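Local coordinates for protein MRG701 (Oryza sativa, PDB 5IN1) that probably reads methylated lysine on histone H3 through its chromodomain, in a plant MRG protein that can dimerise, at residues Gly6-Ala11 with His37-Ser42; Ala11-Leu16 with Trp45-Thr50. One frame throughout, in Å; residues are numbered along the deposited sequence.

In the fold
Both contacts start from strand 8-13 and reach past its sheet neighbour 16-28, to the end of strand 31-38 in interaction 1 and to strand 47-50 and the turn before it in interaction 2; their centres lie about 9 Å apart. Interaction 1 is partly buried and mainly apolar, with a methyl group against a tyrosine ring at its inner end and aliphatic chains at its outer end. Interaction 2 is a surface contact, built on two aromatic rings with a carboxylate beside them. A11 lies in both segments but touches across only interaction 1, and the probable hydrogen bond Y38 OH–E47 OE1 (2.5 Å) joins the two. Together they bring H13, Y38, W41 and W45 into one aromatic cluster.

Interaction 1 of 2, residues Gly6-Ala11 with His37-Ser42; sequences GERVLA and HYLGWS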
loop_
_atom_site.group_PDB
_atom_site.type_symbol
_atom_site.label_atom_id
_atom_site.label_comp_id
_atom_site.label_asym_id
_atom_site.label_seq_id
_atom_site.Cartn_x
_atom_site.Cartn_y
_atom_site.Cartn_z
ATOM N N GLY A 6 -3.536 -8.591 -11.466
ATOM C CA GLY A 6 -3.195 -9.232 -12.721
ATOM C C GLY A 6 -1.871 -9.976 -12.693
ATOM O O GLY A 6 -1.602 -10.762 -13.580
ATOM N N GLU A 7 -1.055 -9.746 -11.673
ATOM C CA GLU A 7 0.275 -10.338 -11.623
ATOM C C GLU A 7 0.199 -11.828 -11.322
ATOM O O GLU A 7 -0.561 -12.257 -10.450
ATOM C CB GLU A 7 1.135 -9.632 -10.571
ATOM C CG GLU A 7 2.590 -10.077 -10.549
ATOM C CD GLU A 7 3.442 -9.251 -9.597
ATOM O OE1 GLU A 7 2.958 -8.191 -9.127
ATOM O OE2 GLU A 7 4.592 -9.653 -9.326
ATOM N N ARG A 8 0.951 -12.610 -12.080
ATOM C CA ARG A 8 1.102 -14.021 -11.774
ATOM C C ARG A 8 2.200 -14.189 -10.741
ATOM O O ARG A 8 3.272 -13.588 -10.859
ATOM C CB ARG A 8 1.409 -14.811 -13.047
ATOM C CG ARG A 8 0.145 -15.295 -13.798
ATOM C CD ARG A 8 -0.777 -14.172 -14.265
ATOM N NE ARG A 8 -1.918 -14.705 -15.012
ATOM C CZ ARG A 8 -3.022 -14.023 -15.306
ATOM N NH1 ARG A 8 -3.164 -12.764 -14.910
ATOM N NH2 ARG A 8 -3.994 -14.608 -15.996
ATOM N N VAL A 9 1.907 -15.009 -9.727
ATOM C CA VAL A 9 2.782 -15.240 -8.582
ATOM C C VAL A 9 2.824 -16.734 -8.307
ATOM O O VAL A 9 2.075 -17.505 -8.913
ATOM C CB VAL A 9 2.297 -14.490 -7.319
ATOM C CG1 VAL A 9 2.268 -12.978 -7.568
ATOM C CG2 VAL A 9 0.917 -14.971 -6.871
ATOM N N LEU A 10 3.706 -17.136 -7.402
ATOM C CA LEU A 10 3.665 -18.467 -6.804
ATOM C C LEU A 10 3.034 -18.350 -5.421
ATOM O O LEU A 10 3.309 -17.394 -4.689
ATOM C CB LEU A 10 5.065 -19.073 -6.718
ATOM C CG LEU A 10 5.707 -19.314 -8.075
ATOM C CD1 LEU A 10 7.174 -19.669 -7.932
ATOM C CD2 LEU A 10 4.967 -20.405 -8.837
ATOM N N ALA A 11 2.171 -19.290 -5.075
ATOM C CA ALA A 11 1.468 -19.285 -3.792
ATOM C C ALA A 11 1.530 -20.661 -3.153
ATOM O O ALA A 11 1.284 -21.685 -3.797
ATOM C CB ALA A 11 0.014 -18.867 -3.972
ATOM N N HIS A 37 -6.392 -16.094 -7.157
ATOM C CA HIS A 37 -7.001 -17.256 -7.781
ATOM C C HIS A 37 -5.882 -18.238 -8.146
ATOM O O HIS A 37 -4.906 -17.829 -8.764
ATOM C CB HIS A 37 -7.799 -16.855 -9.033
ATOM C CG HIS A 37 -8.249 -18.033 -9.844
ATOM N ND1 HIS A 37 -9.213 -18.901 -9.394
ATOM C CD2 HIS A 37 -7.835 -18.513 -11.041
ATOM C CE1 HIS A 37 -9.386 -19.868 -10.281
ATOM N NE2 HIS A 37 -8.565 -19.652 -11.295
ATOM N N TYR A 38 -6.021 -19.502 -7.748
ATOM C CA TYR A 38 -5.028 -20.519 -8.055
ATOM C C TYR A 38 -5.306 -21.046 -9.449
ATOM O O TYR A 38 -6.424 -21.492 -9.720
ATOM C CB TYR A 38 -5.058 -21.643 -7.010
ATOM C CG TYR A 38 -4.749 -21.140 -5.608
ATOM C CD1 TYR A 38 -3.449 -21.179 -5.108
ATOM C CD2 TYR A 38 -5.751 -20.605 -4.797
ATOM C CE1 TYR A 38 -3.159 -20.704 -3.826
ATOM C CE2 TYR A 38 -5.473 -20.145 -3.513
ATOM C CZ TYR A 38 -4.177 -20.177 -3.051
ATOM O OH TYR A 38 -3.911 -19.706 -1.776
ATOM N N LEU A 39 -4.318 -20.965 -10.341
ATOM C CA LEU A 39 -4.602 -21.248 -11.754
ATOM C C LEU A 39 -4.982 -22.715 -11.940
ATOM O O LEU A 39 -4.264 -23.621 -11.494
ATOM C CB LEU A 39 -3.413 -20.908 -12.650
ATOM C CG LEU A 39 -2.922 -19.467 -12.574
ATOM C CD1 LEU A 39 -1.947 -19.182 -13.699
ATOM C CD2 LEU A 39 -4.094 -18.483 -12.594
ATOM N N GLY A 40 -6.107 -22.940 -12.621
ATOM C CA GLY A 40 -6.615 -24.279 -12.859
ATOM C C GLY A 40 -7.465 -24.843 -11.730
ATOM O O GLY A 40 -8.006 -25.944 -11.869
ATOM N N TRP A 41 -7.588 -24.104 -10.624
ATOM C CA TRP A 41 -8.378 -24.561 -9.478
ATOM C C TRP A 41 -9.763 -23.940 -9.475
ATOM O O TRP A 41 -10.000 -22.945 -10.147
ATOM C CB TRP A 41 -7.685 -24.213 -8.159
ATOM C CG TRP A 41 -6.540 -25.082 -7.797
ATOM C CD1 TRP A 41 -5.824 -25.900 -8.629
ATOM C CD2 TRP A 41 -5.976 -25.243 -6.489
ATOM N NE1 TRP A 41 -4.849 -26.554 -7.917
ATOM C CE2 TRP A 41 -4.920 -26.170 -6.602
ATOM C CE3 TRP A 41 -6.279 -24.714 -5.233
ATOM C CZ2 TRP A 41 -4.143 -26.555 -5.511
ATOM C CZ3 TRP A 41 -5.506 -25.100 -4.151
ATOM C CH2 TRP A 41 -4.455 -26.023 -4.299
ATOM N N SER A 42 -10.666 -24.536 -8.702
ATOM C CA SER A 42 -11.997 -23.981 -8.492
ATOM C C SER A 42 -11.924 -22.561 -7.938
ATOM O O SER A 42 -11.048 -22.252 -7.130
ATOM C CB SER A 42 -12.791 -24.863 -7.522
ATOM O OG SER A 42 -14.013 -24.254 -7.150
#
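Inside the curled antiparallel sheet of the SH3-like chromodomain, A11 on strand 8-13 meets Y38 at the end of strand 31-38. The touching atoms are A11 CB and Y38 CE1, 3.7 Å apart, and the methyl comes at the ring obliquely. No hydrogen bond links the two segments, and A11 CA and Y38 CA are 7.9 Å apart, so side chains alone make the contact. With its CG opposite the carbonyl carbon and beside the backbone N (chi1 -61°), Y38 swings its ring across so that its CE1 corner comes to the alanine. The phenol end continues to E47, with which Y38 OH is hydrogen-bonded.

Strand 16-28 lies between these two strands in the sheet, and the meeting of side chains across it reflects the strong curl expected of a chromodomain barrel. Directly after Y38 the chain reverses in a type II beta turn, closed by the bond from W41 N to Y38 O at 3.0 Å; G40 takes the positive phi that this turn needs at its third residue. The reversal folds W41 back over its starting residue, so that Y38 CB sits 3.4 Å above the W41 ring plane, toward its rim. H13 then meets both rings edge-to-face, adding to a cluster consistent with the methyl-lysine cage of MRG relatives.

At the outer end the packing is looser: R8 CG and L39 CD1 come no nearer than 4.4 Å. The arginine offers L39 its aliphatic part, while its guanidinium turns back along its own segment, where R8 NH1 donates to G6 O at 2.9 Å (N-H...O angle 152°). That donor is tilted 30° from the carbonyl plane.

Interaction 2 of 2, residues Ala11-Leu16 with Trp45-Thr50; sequences AYHGPL and WDEWVT
H13 drives the edge of its imidazole into one face of the W45 indole. The planes stand 84° apart and the centroids of the imidazole and the six-membered indole ring are separated by 4.7 Å, which defines an offset edge-to-face (T-shaped) pair. The leading edge is the CE1–NE2 side: H13 CE1 lies 3.4 Å from W45 CZ3, and H13 NE2 lies 3.3 Å from W45 CE3, so the histidine sits over the rim of the six-membered ring. Its CG is held away from the backbone N (chi1 -156°), which carries the ring out from the strand toward the tryptophan. With Y38 and W41, whose rings also meet H13, the pair forms an aromatic cluster probably equivalent to the methyl-lysine cage of MRG relatives.

E47 approaches the same imidazole from another part of its edge. Here E47 OE1 is 3.8 Å from H13 CD2 and near the ring plane, with carboxylate and imidazole planes 42° apart; no hydrogen bond forms. An extended chain beyond CG delivers this oxygen, and Y38 OH and a salt bridge to R53 hold it beside the histidine.

H13 N bonds L16 O at 3.2 Å across the tight turn that joins strands 8-13 and 16-28. The preceding Y12 packs on helix 59-70, while strand 47-50 runs antiparallel to strand 31-38, with E47 and V49 paired to V36 and Y34.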
loop_
_atom_site.group_PDB
_atom_site.type_symbol
_atom_site.label_atom_id
_atom_site.label_comp_id
_atom_site.label_asym_id
_atom_site.label_seq_id
_atom_site.Cartn_x
_atom_site.Cartn_y
_atom_site.Cartn_z
ATOM N N ALA A 11 2.171 -19.290 -5.075
ATOM C CA ALA A 11 1.468 -19.285 -3.792
ATOM C C ALA A 11 1.530 -20.661 -3.153
ATOM O O ALA A 11 1.284 -21.685 -3.797
ATOM C CB ALA A 11 0.014 -18.867 -3.972
ATOM N N TYR A 12 1.859 -20.691 -1.868
ATOM C CA TYR A 12 1.736 -21.912 -1.095
ATOM C C TYR A 12 0.272 -22.278 -0.908
ATOM O O TYR A 12 -0.569 -21.428 -0.635
ATOM C CB TYR A 12 2.410 -21.769 0.265
ATOM C CG TYR A 12 3.909 -21.867 0.225
ATOM C CD1 TYR A 12 4.522 -23.061 -0.090
ATOM C CD2 TYR A 12 4.718 -20.766 0.508
ATOM C CE1 TYR A 12 5.900 -23.183 -0.125
ATOM C CE2 TYR A 12 6.097 -20.881 0.480
ATOM C CZ TYR A 12 6.678 -22.092 0.178
ATOM O OH TYR A 12 8.061 -22.226 0.136
ATOM N N HIS A 13 -0.030 -23.554 -1.062
ATOM C CA HIS A 13 -1.315 -24.074 -0.621
ATOM C C HIS A 13 -0.968 -25.425 -0.054
ATOM O O HIS A 13 -0.795 -26.386 -0.791
ATOM C CB HIS A 13 -2.328 -24.168 -1.759
ATOM C CG HIS A 13 -3.746 -24.130 -1.295
ATOM N ND1 HIS A 13 -4.429 -25.261 -0.907
ATOM C CD2 HIS A 13 -4.608 -23.096 -1.136
ATOM C CE1 HIS A 13 -5.654 -24.931 -0.547
ATOM N NE2 HIS A 13 -5.790 -23.625 -0.673
ATOM N N GLY A 14 -0.784 -25.495 1.256
ATOM C CA GLY A 14 -0.015 -26.600 1.782
ATOM C C GLY A 14 1.430 -26.393 1.372
ATOM O O GLY A 14 1.814 -25.298 0.974
ATOM N N PRO A 15 2.245 -27.447 1.462
ATOM C CA PRO A 15 3.696 -27.288 1.338
ATOM C C PRO A 15 4.220 -27.091 -0.079
ATOM O O PRO A 15 5.413 -26.832 -0.222
ATOM C CB PRO A 15 4.237 -28.586 1.949
ATOM C CG PRO A 15 3.127 -29.560 1.742
ATOM C CD PRO A 15 1.863 -28.796 1.912
ATOM N N LEU A 16 3.377 -27.184 -1.096
ATOM C CA LEU A 16 3.848 -26.994 -2.464
ATOM C C LEU A 16 3.472 -25.609 -2.962
ATOM O O LEU A 16 2.529 -24.989 -2.460
ATOM C CB LEU A 16 3.278 -28.068 -3.411
ATOM C CG LEU A 16 3.591 -29.520 -3.045
ATOM C CD1 LEU A 16 2.911 -30.468 -4.015
ATOM C CD2 LEU A 16 5.100 -29.735 -3.072
ATOM N N TRP A 45 -11.653 -21.778 -4.133
ATOM C CA TRP A 45 -10.422 -21.614 -3.377
ATOM C C TRP A 45 -9.859 -20.185 -3.414
ATOM O O TRP A 45 -8.889 -19.912 -2.715
ATOM C CB TRP A 45 -9.350 -22.601 -3.867
ATOM C CG TRP A 45 -9.565 -24.033 -3.433
ATOM C CD1 TRP A 45 -9.935 -25.079 -4.229
ATOM C CD2 TRP A 45 -9.403 -24.567 -2.113
ATOM N NE1 TRP A 45 -10.012 -26.233 -3.486
ATOM C CE2 TRP A 45 -9.704 -25.946 -2.183
ATOM C CE3 TRP A 45 -9.051 -24.020 -0.880
ATOM C CZ2 TRP A 45 -9.645 -26.785 -1.068
ATOM C CZ3 TRP A 45 -8.999 -24.861 0.230
ATOM C CH2 TRP A 45 -9.294 -26.220 0.121
ATOM N N ASP A 46 -10.460 -19.283 -4.191
ATOM C CA ASP A 46 -10.012 -17.886 -4.211
ATOM C C ASP A 46 -10.053 -17.316 -2.797
ATOM O O ASP A 46 -11.032 -17.535 -2.073
ATOM C CB ASP A 46 -10.889 -17.029 -5.115
ATOM C CG ASP A 46 -10.798 -17.410 -6.578
ATOM O OD1 ASP A 46 -10.104 -18.385 -6.945
ATOM O OD2 ASP A 46 -11.461 -16.723 -7.373
ATOM N N GLU A 47 -9.004 -16.610 -2.396
ATOM C CA GLU A 47 -8.909 -16.199 -0.997
ATOM C C GLU A 47 -7.942 -15.048 -0.809
ATOM O O GLU A 47 -7.078 -14.800 -1.652
ATOM C CB GLU A 47 -8.476 -17.371 -0.121
ATOM C CG GLU A 47 -7.069 -17.855 -0.442
ATOM C CD GLU A 47 -6.631 -19.016 0.434
ATOM O OE1 GLU A 47 -5.659 -19.698 0.055
ATOM O OE2 GLU A 47 -7.269 -19.263 1.480
ATOM N N TRP A 48 -8.099 -14.347 0.309
ATOM C CA TRP A 48 -7.143 -13.340 0.730
ATOM C C TRP A 48 -5.942 -13.990 1.377
ATOM O O TRP A 48 -6.089 -14.833 2.267
ATOM C CB TRP A 48 -7.748 -12.375 1.755
ATOM C CG TRP A 48 -8.782 -11.444 1.246
ATOM C CD1 TRP A 48 -10.126 -11.497 1.495
ATOM C CD2 TRP A 48 -8.573 -10.291 0.427
ATOM N NE1 TRP A 48 -10.760 -10.460 0.870
ATOM C CE2 TRP A 48 -9.831 -9.703 0.206
ATOM C CE3 TRP A 48 -7.437 -9.699 -0.143
ATOM C CZ2 TRP A 48 -9.990 -8.550 -0.568
ATOM C CZ3 TRP A 48 -7.594 -8.554 -0.912
ATOM C CH2 TRP A 48 -8.865 -7.990 -1.116
ATOM N N VAL A 49 -4.751 -13.594 0.944
ATOM C CA VAL A 49 -3.535 -14.033 1.602
ATOM C C VAL A 49 -2.586 -12.875 1.851
ATOM O O VAL A 49 -2.633 -11.840 1.168
ATOM C CB VAL A 49 -2.802 -15.107 0.764
ATOM C CG1 VAL A 49 -3.708 -16.322 0.512
ATOM C CG2 VAL A 49 -2.319 -14.513 -0.540
ATOM N N THR A 50 -1.686 -13.061 2.805
ATOM C CA THR A 50 -0.659 -12.068 3.045
ATOM C C THR A 50 0.667 -12.490 2.412
ATOM O O THR A 50 0.770 -13.563 1.792
ATOM C CB THR A 50 -0.514 -11.797 4.552
ATOM O OG1 THR A 50 -0.588 -13.035 5.255
ATOM C CG2 THR A 50 -1.673 -10.913 5.005
#